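Local coordinates for protein putative mannose-1-phosphate guanylyl transferase (Thermus thermophilus, PDB 2CU2) that probably transfers a guanylyl group from GTP to mannose 1-phosphate, making GDP-mannose, at residues 26-31 / 64-69; 102-107 / 124-129; 213-218 / 222-227; 264-267 / 273-276. One frame throughout, in Å; residues are numbered along the deposited sequence.

Contacts 1, 2 and 3 lie in the nucleotidyl transferase part of the chain. Contact 4 packs helix 261-266 on strand 274-276, the outermost strand of the sheet with 290-293, 306-311 and 314-319. Contact 1 takes in the end of the signature loop, which in relatives borders the nucleotide site. K26 of this loop forms a salt bridge with D109, just beyond the strand of contact 2. The centres of contacts 1 and 2 are 24 Å apart. Contacts 1 and 4 touch, with L31 O 3.4 Å from L276 CD1. Contact 3 is a peripheral helix pair; its centre lies 44 Å from that of contact 4, on the opposite side of the chain's centre.

Contact 1 of 4, residues 26-31 / 64-69; sequences KPFLPL and AVARPY
F28 directly follows the Pro-Lys-Pro end of the signature loop of sugar nucleotidyltransferases and packs on V65, A66 and Y69. These partners lie on helix 63-66 and the 3-10 turn that follows. The contact therefore joins the loop to this helix and turn, in the GT-A-type domain. There is no hydrogen bond across it.

The F28 ring sits between two groups. V65 CG1 lies over the middle of one face, 4.0 Å from the ring centroid and 7° off the normal, a CH-pi contact. P27 CB covers the opposite face, offset toward the rim. V65 reaches the ring with both methyls. CG1 stands between the backbone N and the carbonyl carbon (chi1 69°), which turns it over the ring; V65 CG2 touches the near side, 3.9 Å from F28 CD1. At the far end of the ring, F28 CZ meets A66 CB at 4.0 Å.

Y69 comes in at the edge of the F28 ring. The two aromatic planes meet obliquely, at 56°, with centroids 5.7 Å apart. The Y69 hydroxyl is hydrogen-bonded to T36 OG1, which holds the far end of the Y69 ring. L38 of helix 37-45 touches both F28 and Y69, and strand 54-59 lies against A66 and Y69. Where the two rings come nearest, F28 CD1 is 3.5 Å from Y69 CE2.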
loop_
_atom_site.group_PDB
_atom_site.type_symbol
_atom_site.label_atom_id
_atom_site.label_comp_id
_atom_site.label_asym_id
_atom_site.label_seq_id
_atom_site.Cartn_x
_atom_site.Cartn_y
_atom_site.Cartn_z
ATOM N N LYS A 26 7.351 -19.833 -3.152
ATOM C CA LYS A 26 8.248 -19.032 -2.312
ATOM C C LYS A 26 9.669 -18.924 -2.892
ATOM O O LYS A 26 10.277 -17.862 -2.923
ATOM C CB LYS A 26 8.298 -19.672 -0.925
ATOM C CG LYS A 26 9.470 -19.152 -0.088
ATOM C CD LYS A 26 9.170 -19.182 1.411
ATOM C CE LYS A 26 10.443 -19.198 2.264
ATOM N NZ LYS A 26 10.155 -19.796 3.567
ATOM N N PRO A 27 10.221 -20.077 -3.316
ATOM C CA PRO A 27 11.615 -20.151 -3.750
ATOM C C PRO A 27 11.908 -19.228 -4.937
ATOM O O PRO A 27 13.051 -18.956 -5.281
ATOM C CB PRO A 27 11.906 -21.601 -4.130
ATOM C CG PRO A 27 10.753 -22.464 -3.624
ATOM C CD PRO A 27 9.593 -21.381 -3.434
ATOM N N PHE A 28 10.830 -18.793 -5.615
ATOM C CA PHE A 28 11.031 -17.999 -6.822
ATOM C C PHE A 28 10.735 -16.507 -6.644
ATOM O O PHE A 28 10.431 -15.785 -7.585
ATOM C CB PHE A 28 10.194 -18.605 -7.950
ATOM C CG PHE A 28 10.513 -20.061 -8.112
ATOM C CD1 PHE A 28 11.589 -20.443 -8.904
ATOM C CD2 PHE A 28 9.688 -21.016 -7.542
ATOM C CE1 PHE A 28 11.837 -21.789 -9.126
ATOM C CE2 PHE A 28 9.943 -22.365 -7.769
ATOM C CZ PHE A 28 11.017 -22.755 -8.559
ATOM N N LEU A 29 10.795 -16.055 -5.376
ATOM C CA LEU A 29 10.507 -14.654 -5.104
ATOM C C LEU A 29 11.747 -13.769 -4.961
ATOM O O LEU A 29 12.704 -14.100 -4.274
ATOM C CB LEU A 29 9.683 -14.643 -3.815
ATOM C CG LEU A 29 8.437 -15.528 -3.922
ATOM C CD1 LEU A 29 7.626 -15.560 -2.624
ATOM C CD2 LEU A 29 7.477 -15.066 -5.017
ATOM N N PRO A 30 11.754 -12.598 -5.631
ATOM C CA PRO A 30 12.887 -11.684 -5.563
ATOM C C PRO A 30 12.929 -10.959 -4.222
ATOM O O PRO A 30 12.193 -10.014 -3.970
ATOM C CB PRO A 30 12.736 -10.670 -6.693
ATOM C CG PRO A 30 11.260 -10.624 -7.065
ATOM C CD PRO A 30 10.747 -12.044 -6.531
ATOM N N LEU A 31 13.811 -11.453 -3.326
ATOM C CA LEU A 31 13.821 -10.935 -1.959
ATOM C C LEU A 31 15.107 -10.168 -1.620
ATOM O O LEU A 31 15.240 -8.978 -1.873
ATOM C CB LEU A 31 13.648 -12.114 -1.004
ATOM C CG LEU A 31 12.176 -12.451 -0.751
ATOM C CD1 LEU A 31 12.003 -13.666 0.160
ATOM C CD2 LEU A 31 11.412 -11.306 -0.086
ATOM N N ALA A 64 7.527 -24.521 -15.551
ATOM C CA ALA A 64 7.772 -23.298 -16.312
ATOM C C ALA A 64 8.737 -22.351 -15.590
ATOM O O ALA A 64 9.779 -21.967 -16.107
ATOM C CB ALA A 64 6.430 -22.602 -16.537
ATOM N N VAL A 65 8.375 -21.955 -14.374
ATOM C CA VAL A 65 9.187 -21.009 -13.610
ATOM C C VAL A 65 10.537 -21.602 -13.168
ATOM O O VAL A 65 11.488 -20.892 -12.873
ATOM C CB VAL A 65 8.385 -20.541 -12.395
ATOM C CG1 VAL A 65 8.208 -21.688 -11.402
ATOM C CG2 VAL A 65 9.102 -19.392 -11.707
ATOM N N ALA A 66 10.596 -22.945 -13.099
ATOM C CA ALA A 66 11.816 -23.574 -12.610
ATOM C C ALA A 66 12.829 -23.845 -13.727
ATOM O O ALA A 66 14.036 -23.895 -13.510
ATOM C CB ALA A 66 11.433 -24.887 -11.920
ATOM N N ARG A 67 12.314 -24.046 -14.956
ATOM C CA ARG A 67 13.196 -24.518 -16.021
ATOM C C ARG A 67 14.426 -23.637 -16.241
ATOM O O ARG A 67 15.522 -24.131 -16.474
ATOM C CB ARG A 67 12.418 -24.705 -17.320
ATOM C CG ARG A 67 13.162 -25.619 -18.307
ATOM C CD ARG A 67 12.590 -27.045 -18.344
ATOM N NE ARG A 67 13.667 -28.046 -18.347
ATOM C CZ ARG A 67 13.325 -29.333 -18.131
ATOM N NH1 ARG A 67 12.062 -29.655 -17.921
ATOM N NH2 ARG A 67 14.258 -30.290 -18.197
ATOM N N PRO A 68 14.242 -22.293 -16.241
ATOM C CA PRO A 68 15.367 -21.369 -16.386
ATOM C C PRO A 68 16.535 -21.684 -15.433
ATOM O O PRO A 68 17.682 -21.359 -15.699
ATOM C CB PRO A 68 14.846 -19.943 -16.195
ATOM C CG PRO A 68 13.360 -19.991 -16.501
ATOM C CD PRO A 68 13.006 -21.522 -16.148
ATOM N N TYR A 69 16.219 -22.339 -14.295
ATOM C CA TYR A 69 17.285 -22.685 -13.347
ATOM C C TYR A 69 18.058 -23.951 -13.760
ATOM O O TYR A 69 19.190 -24.187 -13.343
ATOM C CB TYR A 69 16.658 -22.870 -11.958
ATOM C CG TYR A 69 16.198 -21.556 -11.408
ATOM C CD1 TYR A 69 17.084 -20.744 -10.698
ATOM C CD2 TYR A 69 14.865 -21.161 -11.535
ATOM C CE1 TYR A 69 16.650 -19.546 -10.147
ATOM C CE2 TYR A 69 14.428 -19.968 -10.972
ATOM C CZ TYR A 69 15.313 -19.165 -10.280
ATOM O OH TYR A 69 14.902 -17.949 -9.777
#

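Contact 2 of 4, residues 102-107 / 124-129; sequences RLLVLP and TMLEAA
R102 NE donates a hydrogen bond to the backbone carbonyl L126 O at 3.0 Å. The bond is nearly straight (171° at the hydrogen). The acceptor lies in the guanidinium plane, while the donor is tilted 21° from the plane of the carbonyl. A129 N reaches L126 O from the opposite face of that carbonyl, at 3.2 Å. L126 O is thus held by two donors. The arginine bends at chi2 (-77°), which turns NE toward the helix. Its aliphatic part is also used: R102 CD is 3.9 Å from A129 CB. A positive group near the C-terminal end of helix 115-128 would probably suit the helix dipole.

The contact places this helix against strand 102-107 of the central mixed sheet, in the GT-A-type alpha/beta fold. L104 and L126 cross at about a right angle, with L104 CD1 3.8 Å from L126 CD2. A methionine in place of R102 would probably leave L126 O without its charged donor and the helix end less firmly tied to the strand.

Further out, T3 of the neighbouring parallel strand 3-8 touches both R102 and L126. V135 of strand 134-139 packs on A129. A water accepts a long, weak bond from R102 NH2 and donates to E127 O at 3.0 Å.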
loop_
_atom_site.group_PDB
_atom_site.type_symbol
_atom_site.label_atom_id
_atom_site.label_comp_id
_atom_site.label_asym_id
_atom_site.label_seq_id
_atom_site.Cartn_x
_atom_site.Cartn_y
_atom_site.Cartn_z
ATOM N N ARG A 102 27.349 -40.172 -1.827
ATOM C CA ARG A 102 26.766 -39.260 -0.859
ATOM C C ARG A 102 25.642 -38.449 -1.479
ATOM O O ARG A 102 25.708 -38.064 -2.652
ATOM C CB ARG A 102 27.831 -38.293 -0.331
ATOM C CG ARG A 102 28.889 -38.914 0.557
ATOM C CD ARG A 102 28.359 -39.157 1.956
ATOM N NE ARG A 102 29.419 -39.591 2.864
ATOM C CZ ARG A 102 29.924 -40.822 2.897
ATOM N NH1 ARG A 102 29.460 -41.751 2.072
ATOM N NH2 ARG A 102 30.900 -41.117 3.749
ATOM N N LEU A 103 24.607 -38.199 -0.688
ATOM C CA LEU A 103 23.499 -37.379 -1.146
ATOM C C LEU A 103 23.269 -36.282 -0.115
ATOM O O LEU A 103 23.117 -36.543 1.080
ATOM C CB LEU A 103 22.215 -38.198 -1.329
ATOM C CG LEU A 103 21.019 -37.339 -1.753
ATOM C CD1 LEU A 103 21.307 -36.668 -3.091
ATOM C CD2 LEU A 103 19.758 -38.192 -1.827
ATOM N N LEU A 104 23.259 -35.049 -0.596
ATOM C CA LEU A 104 23.046 -33.893 0.251
ATOM C C LEU A 104 21.617 -33.420 -0.041
ATOM O O LEU A 104 21.224 -33.302 -1.202
ATOM C CB LEU A 104 24.075 -32.828 -0.125
ATOM C CG LEU A 104 24.596 -31.842 0.912
ATOM C CD1 LEU A 104 24.890 -32.542 2.232
ATOM C CD2 LEU A 104 25.855 -31.198 0.342
ATOM N N VAL A 105 20.832 -33.190 1.003
ATOM C CA VAL A 105 19.458 -32.738 0.824
ATOM C C VAL A 105 19.278 -31.365 1.459
ATOM O O VAL A 105 19.551 -31.184 2.645
ATOM C CB VAL A 105 18.455 -33.721 1.472
ATOM C CG1 VAL A 105 17.064 -33.113 1.487
ATOM C CG2 VAL A 105 18.446 -35.033 0.707
ATOM N N LEU A 106 18.819 -30.395 0.674
ATOM C CA LEU A 106 18.623 -29.057 1.212
ATOM C C LEU A 106 17.445 -28.280 0.638
ATOM O O LEU A 106 17.083 -28.430 -0.532
ATOM C CB LEU A 106 19.892 -28.227 1.029
ATOM C CG LEU A 106 20.471 -28.209 -0.383
ATOM C CD1 LEU A 106 20.514 -26.790 -0.917
ATOM C CD2 LEU A 106 21.860 -28.809 -0.350
ATOM N N PRO A 107 16.824 -27.429 1.470
ATOM C CA PRO A 107 15.742 -26.539 1.069
ATOM C C PRO A 107 16.271 -25.341 0.280
ATOM O O PRO A 107 17.398 -24.897 0.446
ATOM C CB PRO A 107 15.040 -26.068 2.335
ATOM C CG PRO A 107 16.057 -26.159 3.464
ATOM C CD PRO A 107 17.114 -27.212 2.882
ATOM N N THR A 124 31.572 -30.706 6.117
ATOM C CA THR A 124 31.732 -31.475 7.343
ATOM C C THR A 124 30.630 -32.517 7.502
ATOM O O THR A 124 30.859 -33.592 8.050
ATOM C CB THR A 124 31.757 -30.547 8.563
ATOM O OG1 THR A 124 32.887 -29.672 8.453
ATOM C CG2 THR A 124 31.867 -31.346 9.846
ATOM N N MET A 125 29.434 -32.205 7.012
ATOM C CA MET A 125 28.322 -33.146 7.102
ATOM C C MET A 125 28.597 -34.360 6.218
ATOM O O MET A 125 28.314 -35.492 6.600
ATOM C CB MET A 125 27.017 -32.466 6.681
ATOM C CG MET A 125 26.371 -31.631 7.790
ATOM S SD MET A 125 24.868 -30.771 7.253
ATOM C CE MET A 125 23.854 -32.159 6.718
ATOM N N LEU A 126 29.155 -34.118 5.039
ATOM C CA LEU A 126 29.478 -35.202 4.120
ATOM C C LEU A 126 30.453 -36.180 4.782
ATOM O O LEU A 126 30.283 -37.397 4.686
ATOM C CB LEU A 126 30.089 -34.639 2.835
ATOM C CG LEU A 126 29.150 -33.746 2.023
ATOM C CD1 LEU A 126 29.909 -33.097 0.866
ATOM C CD2 LEU A 126 27.984 -34.583 1.505
ATOM N N GLU A 127 31.455 -35.643 5.471
ATOM C CA GLU A 127 32.458 -36.458 6.145
ATOM C C GLU A 127 31.854 -37.258 7.301
ATOM O O GLU A 127 32.188 -38.409 7.545
ATOM C CB GLU A 127 33.550 -35.529 6.675
ATOM C CG GLU A 127 34.323 -34.843 5.553
ATOM C CD GLU A 127 35.702 -34.478 6.053
ATOM O OE1 GLU A 127 35.802 -33.881 7.114
ATOM O OE2 GLU A 127 36.674 -34.806 5.377
ATOM N N ALA A 128 30.958 -36.591 8.052
ATOM C CA ALA A 128 30.372 -37.237 9.220
ATOM C C ALA A 128 29.371 -38.314 8.804
ATOM O O ALA A 128 28.862 -39.083 9.607
ATOM C CB ALA A 128 29.668 -36.164 10.053
ATOM N N ALA A 129 29.066 -38.319 7.492
ATOM C CA ALA A 129 28.111 -39.287 6.973
ATOM C C ALA A 129 28.779 -40.623 6.638
ATOM O O ALA A 129 28.820 -41.064 5.497
ATOM C CB ALA A 129 27.475 -38.694 5.715
HETATM O O HOH W 1 33.605 -39.850 5.351
#

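Contact 3 of 4, residues 213-218 / 222-227; sequences ERLLAG and EEVYAG
L215 and V224 form the close apolar part of this contact, between helices 206-216 and 221-226. L215 CD2 is 3.9 Å from V224 CG2, and L215 CG is 4.0 Å from V224 CG1. V224 presents both of its methyls to the leucine. L89 and L90 of helix 83-98 also pack on L215, so this is the inner side of the helix pair. The two helices are joined by a short connection. It opens with a Schellman motif whose C-prime residue is G218, with positive phi.

On the outer side the contact is polar. R214 bends at chi3 (-73°), which brings its guanidinium across to E223. It grips the carboxylate end-on with two nitrogens. R214 NH1 gives a straight bond to E223 OE1, 2.9 Å and 171° at the hydrogen, in the guanidinium plane. The bond from R214 NH2 to E223 OE2 is longer, 3.3 Å, and more bent. Each oxygen uses its syn lone pair. The two flat groups are 38° apart, so the fork is twisted. R214 NH1 also passes 3.7 Å from V224 CG2, at the border between the two parts.

The two bonds pair both charges and restrain rotation of both flat groups, while L215 and V224 supply the apolar packing.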
loop_
_atom_site.group_PDB
_atom_site.type_symbol
_atom_site.label_atom_id
_atom_site.label_comp_id
_atom_site.label_asym_id
_atom_site.label_seq_id
_atom_site.Cartn_x
_atom_site.Cartn_y
_atom_site.Cartn_z
ATOM N N GLU A 213 11.882 -49.253 -4.248
ATOM C CA GLU A 213 12.216 -50.478 -4.976
ATOM C C GLU A 213 11.535 -50.515 -6.351
ATOM O O GLU A 213 12.119 -50.878 -7.362
ATOM C CB GLU A 213 11.791 -51.710 -4.158
ATOM C CG GLU A 213 12.705 -52.023 -2.967
ATOM C CD GLU A 213 14.024 -52.606 -3.439
ATOM O OE1 GLU A 213 14.019 -53.536 -4.228
ATOM O OE2 GLU A 213 15.057 -52.164 -2.940
ATOM N N ARG A 214 10.234 -50.154 -6.358
ATOM C CA ARG A 214 9.484 -50.249 -7.603
ATOM C C ARG A 214 9.949 -49.216 -8.634
ATOM O O ARG A 214 9.932 -49.443 -9.836
ATOM C CB ARG A 214 8.004 -50.042 -7.281
ATOM C CG ARG A 214 7.419 -51.208 -6.483
ATOM C CD ARG A 214 5.898 -51.310 -6.646
ATOM N NE ARG A 214 5.230 -50.240 -5.904
ATOM C CZ ARG A 214 4.511 -49.352 -6.617
ATOM N NH1 ARG A 214 4.423 -49.471 -7.930
ATOM N NH2 ARG A 214 3.893 -48.347 -5.990
ATOM N N LEU A 215 10.337 -48.032 -8.129
ATOM C CA LEU A 215 10.810 -46.994 -9.040
ATOM C C LEU A 215 12.060 -47.446 -9.797
ATOM O O LEU A 215 12.183 -47.313 -11.008
ATOM C CB LEU A 215 11.114 -45.738 -8.222
ATOM C CG LEU A 215 9.855 -44.924 -7.918
ATOM C CD1 LEU A 215 10.136 -43.725 -7.010
ATOM C CD2 LEU A 215 9.197 -44.364 -9.181
ATOM N N LEU A 216 13.029 -47.971 -9.027
ATOM C CA LEU A 216 14.246 -48.482 -9.640
ATOM C C LEU A 216 13.943 -49.642 -10.595
ATOM O O LEU A 216 14.687 -49.941 -11.525
ATOM C CB LEU A 216 15.168 -48.968 -8.518
ATOM C CG LEU A 216 15.742 -47.822 -7.682
ATOM C CD1 LEU A 216 16.392 -48.315 -6.387
ATOM C CD2 LEU A 216 16.816 -47.031 -8.426
ATOM N N ALA A 217 12.816 -50.325 -10.313
ATOM C CA ALA A 217 12.469 -51.510 -11.090
ATOM C C ALA A 217 11.523 -51.183 -12.250
ATOM O O ALA A 217 10.895 -52.054 -12.837
ATOM C CB ALA A 217 11.805 -52.516 -10.146
ATOM N N GLY A 218 11.385 -49.877 -12.551
ATOM C CA GLY A 218 10.683 -49.483 -13.772
ATOM C C GLY A 218 9.231 -49.014 -13.552
ATOM O O GLY A 218 8.480 -48.785 -14.493
ATOM N N GLU A 222 4.217 -41.382 -11.783
ATOM C CA GLU A 222 2.869 -40.915 -11.484
ATOM C C GLU A 222 2.109 -41.913 -10.609
ATOM O O GLU A 222 1.507 -41.574 -9.599
ATOM C CB GLU A 222 2.130 -40.714 -12.808
ATOM C CG GLU A 222 1.809 -39.244 -13.079
ATOM C CD GLU A 222 0.361 -39.114 -13.488
ATOM O OE1 GLU A 222 -0.359 -40.099 -13.416
ATOM O OE2 GLU A 222 -0.039 -38.018 -13.878
ATOM N N GLU A 223 2.118 -43.184 -11.055
ATOM C CA GLU A 223 1.426 -44.218 -10.294
ATOM C C GLU A 223 1.953 -44.309 -8.861
ATOM O O GLU A 223 1.209 -44.243 -7.892
ATOM C CB GLU A 223 1.629 -45.553 -11.011
ATOM C CG GLU A 223 0.944 -46.713 -10.287
ATOM C CD GLU A 223 1.912 -47.332 -9.305
ATOM O OE1 GLU A 223 3.014 -47.676 -9.707
ATOM O OE2 GLU A 223 1.552 -47.467 -8.137
ATOM N N VAL A 224 3.289 -44.498 -8.787
ATOM C CA VAL A 224 3.932 -44.635 -7.479
ATOM C C VAL A 224 3.612 -43.458 -6.545
ATOM O O VAL A 224 3.231 -43.632 -5.396
ATOM C CB VAL A 224 5.446 -44.754 -7.681
ATOM C CG1 VAL A 224 6.156 -44.685 -6.328
ATOM C CG2 VAL A 224 5.791 -46.072 -8.347
ATOM N N TYR A 225 3.822 -42.225 -7.067
ATOM C CA TYR A 225 3.635 -41.040 -6.221
ATOM C C TYR A 225 2.190 -40.905 -5.715
ATOM O O TYR A 225 1.929 -40.488 -4.593
ATOM C CB TYR A 225 4.042 -39.788 -7.013
ATOM C CG TYR A 225 4.951 -38.922 -6.200
ATOM C CD1 TYR A 225 6.226 -39.375 -5.875
ATOM C CD2 TYR A 225 4.560 -37.636 -5.816
ATOM C CE1 TYR A 225 7.107 -38.554 -5.182
ATOM C CE2 TYR A 225 5.435 -36.816 -5.112
ATOM C CZ TYR A 225 6.701 -37.274 -4.785
ATOM O OH TYR A 225 7.571 -36.473 -4.065
ATOM N N ALA A 226 1.226 -41.242 -6.595
ATOM C CA ALA A 226 -0.178 -41.066 -6.210
ATOM C C ALA A 226 -0.547 -41.875 -4.953
ATOM O O ALA A 226 -1.311 -41.444 -4.099
ATOM C CB ALA A 226 -1.072 -41.481 -7.387
ATOM N N GLY A 227 0.005 -43.104 -4.874
ATOM C CA GLY A 227 -0.350 -43.984 -3.754
ATOM C C GLY A 227 0.543 -43.791 -2.519
ATOM O O GLY A 227 0.455 -44.508 -1.528
#

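Contact 4 of 4, residues 264-267 / 273-276; sequences RVFS and NVVL
F266 ends helix 261-266 and V274 begins strand 274-276, and their CA atoms are the nearest across the two segments, 7.3 Å apart. The helix stops at S267, which has positive phi. S267 OG donates a hydrogen bond to R264 O at 2.9 Å and lies almost in line with that C=O bond.

F266 carries the contact from the helix side. V274 CG1 lies over the centre of one F266 ring face, 3.5 Å from the centroid and 8° off the normal, a close CH-pi contact. With chi1 at 171°, CG1 is anti to the V274 backbone N and set over the ring, which leaves V274 CG2 beside F266 CB at 4.1 Å. L276 approaches the same ring at its edge: L276 CD2 lies near the ring plane, 3.9 Å from F266 CZ. The carbonyl V275 O is 3.7 Å from F266 CZ. The side chain of V275 points the other way and touches H281. An alanine in place of F266 would probably leave V274 CG1 without its ring face and open a gap beside L276 CD2.

Strand 274-276 is an outermost strand of its sheet within the chain and pairs in parallel with strand 290-293. Later strands of this sheet belong to a region related to the beta-helix domain of mannose-phosphate isomerase and GMP-like enzymes. The contact packs helix 261-266 on this C-terminal sheet. F32 touches both V265 and L276. With no hydrogen bond across it, the junction between these segments rests on apolar and CH-pi packing round one phenyl ring.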
loop_
_atom_site.group_PDB
_atom_site.type_symbol
_atom_site.label_atom_id
_atom_site.label_comp_id
_atom_site.label_asym_id
_atom_site.label_seq_id
_atom_site.Cartn_x
_atom_site.Cartn_y
_atom_site.Cartn_z
ATOM N N ARG A 264 14.475 -9.871 10.730
ATOM C CA ARG A 264 15.439 -10.756 11.373
ATOM C C ARG A 264 16.648 -10.950 10.470
ATOM O O ARG A 264 17.798 -10.876 10.917
ATOM C CB ARG A 264 14.801 -12.118 11.674
ATOM C CG ARG A 264 13.565 -12.049 12.573
ATOM C CD ARG A 264 13.172 -13.426 13.083
ATOM N NE ARG A 264 12.929 -14.374 11.994
ATOM C CZ ARG A 264 11.758 -14.958 11.750
ATOM N NH1 ARG A 264 10.704 -14.697 12.517
ATOM N NH2 ARG A 264 11.639 -15.809 10.737
ATOM N N VAL A 265 16.391 -11.196 9.193
ATOM C CA VAL A 265 17.480 -11.405 8.258
ATOM C C VAL A 265 18.398 -10.184 8.175
ATOM O O VAL A 265 19.613 -10.335 8.117
ATOM C CB VAL A 265 16.951 -11.760 6.853
ATOM C CG1 VAL A 265 18.107 -11.764 5.851
ATOM C CG2 VAL A 265 16.278 -13.133 6.888
ATOM N N PHE A 266 17.830 -8.979 8.194
ATOM C CA PHE A 266 18.708 -7.819 8.075
ATOM C C PHE A 266 19.694 -7.739 9.256
ATOM O O PHE A 266 20.832 -7.303 9.135
ATOM C CB PHE A 266 17.831 -6.562 7.997
ATOM C CG PHE A 266 17.607 -6.131 6.564
ATOM C CD1 PHE A 266 17.061 -7.024 5.645
ATOM C CD2 PHE A 266 17.949 -4.845 6.158
ATOM C CE1 PHE A 266 16.882 -6.633 4.322
ATOM C CE2 PHE A 266 17.763 -4.464 4.829
ATOM C CZ PHE A 266 17.229 -5.356 3.912
ATOM N N SER A 267 19.202 -8.154 10.445
ATOM C CA SER A 267 20.055 -8.213 11.629
ATOM C C SER A 267 20.683 -6.858 11.976
ATOM O O SER A 267 21.870 -6.730 12.253
ATOM C CB SER A 267 21.137 -9.270 11.400
ATOM O OG SER A 267 20.567 -10.571 11.585
ATOM N N ASN A 273 14.259 0.939 9.849
ATOM C CA ASN A 273 13.337 0.337 8.892
ATOM C C ASN A 273 14.057 -0.622 7.948
ATOM O O ASN A 273 15.248 -0.465 7.675
ATOM C CB ASN A 273 12.603 1.419 8.083
ATOM C CG ASN A 273 11.735 2.312 8.955
ATOM O OD1 ASN A 273 10.934 1.829 9.757
ATOM N ND2 ASN A 273 11.890 3.620 8.801
ATOM N N VAL A 274 13.327 -1.624 7.467
ATOM C CA VAL A 274 13.870 -2.622 6.555
ATOM C C VAL A 274 13.139 -2.492 5.228
ATOM O O VAL A 274 11.910 -2.588 5.174
ATOM C CB VAL A 274 13.667 -4.045 7.108
ATOM C CG1 VAL A 274 14.042 -5.071 6.062
ATOM C CG2 VAL A 274 14.510 -4.232 8.364
ATOM N N VAL A 275 13.895 -2.275 4.160
ATOM C CA VAL A 275 13.310 -2.098 2.841
ATOM C C VAL A 275 13.857 -3.057 1.788
ATOM O O VAL A 275 15.066 -3.266 1.700
ATOM C CB VAL A 275 13.551 -0.664 2.346
ATOM C CG1 VAL A 275 12.890 -0.458 0.987
ATOM C CG2 VAL A 275 13.032 0.326 3.372
ATOM N N LEU A 276 12.962 -3.648 1.006
ATOM C CA LEU A 276 13.356 -4.541 -0.083
ATOM C C LEU A 276 12.516 -4.193 -1.295
ATOM O O LEU A 276 11.501 -3.504 -1.180
ATOM C CB LEU A 276 13.154 -6.018 0.272
ATOM C CG LEU A 276 14.217 -6.708 1.130
ATOM C CD1 LEU A 276 13.922 -8.203 1.146
ATOM C CD2 LEU A 276 15.622 -6.452 0.557
#